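Local atomic coordinates of SusD-like carbohydrate binding protein BF1063 (PDB entry 3I4G), a protein that is a SusD-family protein that probably binds carbohydrate at the outer membrane of Bacteroides fragilis. Residues A[336-339]-A[340-343]. Numbering follows the deposited sequence. Where two conformers were deposited one is given.
Sequences KMSP and DYSA
Ser338 and Tyr341 are the ends of a type I beta turn with Pro339 and Asp340 at its corners, closed by Tyr341 N donating to Ser338 O over 3.2 Å at a nearly straight 172°. Ser338 works in two ways, with OG as an acceptor and CB over a ring. Its OG accepts a second, equally straight bond from Asp340 N at 3.0 Å, which makes an ST turn inside the beta turn; with chi1 at 170° OG lies anti to the backbone N and swings in beside its own carbonyl carbon, where it meets the amide two residues on. The Ser338 CB does something different: it sits over the middle of the Tyr341 ring, 3.3 Å from the centroid and almost on the ring normal, a close CH-pi contact. Along the ring edge runs the preceding backbone, with Met337 N 3.6 Å from Tyr341 CE2 and the carbonyl carbon of Lys336 in the ring plane. A chi1 of -56°, with CG beside the Tyr341 backbone N, folds the phenol back along the incoming chain, and its OH hydrogen-bonds to Asn326, whose OD1 also takes the Met337 N-H. One water donates to both Pro339 O and Tyr341 O, 2.8 Å from each, joining the carbonyl of a corner residue to that of the residue closing the turn. The Asp340 carboxylate turns to another part of the chain: OD1 is gripped by Ser480 OG and Gln482 N, OD2 by Thr481 N. The turn lies far from the centre of the chain, in the long loop between strands 333-334 and 360-362, and is tied through Asp340 to the segment that follows strand 471-476.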
# COMPACT_ATOMS: atom_id res chain seq x y z
N LYS A 336 -18.70 18.47 -4.27
CA LYS A 336 -18.69 19.88 -3.89
C LYS A 336 -17.91 20.01 -2.59
O LYS A 336 -18.33 19.49 -1.54
CB LYS A 336 -20.12 20.40 -3.77
CG LYS A 336 -20.85 20.33 -5.09
CD LYS A 336 -22.27 20.79 -5.00
CE LYS A 336 -22.93 20.66 -6.33
NZ LYS A 336 -24.36 21.03 -6.29
N MSE A 337 -16.79 20.73 -2.66
CA MSE A 337 -15.87 20.88 -1.56
C MSE A 337 -15.10 22.17 -1.71
O MSE A 337 -14.26 22.27 -2.63
CB MSE A 337 -14.92 19.66 -1.53
CG MSE A 337 -13.89 19.63 -0.38
SE MSE A 337 -14.65 19.87 1.39
CE MSE A 337 -16.12 18.68 1.29
N SER A 338 -15.30 23.13 -0.82
CA SER A 338 -14.65 24.42 -0.91
C SER A 338 -14.72 25.15 0.39
O SER A 338 -15.69 24.98 1.15
CB SER A 338 -15.38 25.29 -1.94
OG SER A 338 -14.91 26.66 -1.90
N PRO A 339 -13.75 26.02 0.69
CA PRO A 339 -13.90 26.88 1.86
C PRO A 339 -15.17 27.76 1.84
O PRO A 339 -15.58 28.28 2.88
CB PRO A 339 -12.66 27.78 1.80
CG PRO A 339 -11.65 26.96 1.05
CD PRO A 339 -12.45 26.23 0.03
N ASP A 340 -15.77 27.92 0.66
CA ASP A 340 -16.91 28.81 0.51
C ASP A 340 -18.27 28.15 0.69
O ASP A 340 -19.29 28.84 0.72
CB ASP A 340 -16.92 29.43 -0.89
CG ASP A 340 -15.81 30.39 -1.14
OD1 ASP A 340 -14.96 30.56 -0.26
OD2 ASP A 340 -15.82 31.02 -2.25
N TYR A 341 -18.30 26.83 0.80
CA TYR A 341 -19.56 26.09 0.80
C TYR A 341 -20.07 25.82 2.23
O TYR A 341 -19.47 26.26 3.20
CB TYR A 341 -19.43 24.79 -0.02
CG TYR A 341 -18.98 24.95 -1.48
CD1 TYR A 341 -18.99 26.18 -2.15
CD2 TYR A 341 -18.59 23.84 -2.20
CE1 TYR A 341 -18.55 26.29 -3.46
CE2 TYR A 341 -18.16 23.96 -3.51
CZ TYR A 341 -18.13 25.16 -4.12
OH TYR A 341 -17.66 25.24 -5.44
N SER A 342 -21.23 25.16 2.32
CA SER A 342 -21.90 24.97 3.59
C SER A 342 -21.42 23.79 4.42
O SER A 342 -21.45 22.64 3.96
CB SER A 342 -23.39 24.75 3.29
OG SER A 342 -24.08 24.54 4.50
N ALA A 343 -21.02 24.05 5.65
CA ALA A 343 -20.62 22.98 6.56
C ALA A 343 -21.80 22.06 6.91
O ALA A 343 -21.64 20.86 7.12
CB ALA A 343 -19.98 23.56 7.82
O HOH W 1 -18.13 28.57 3.94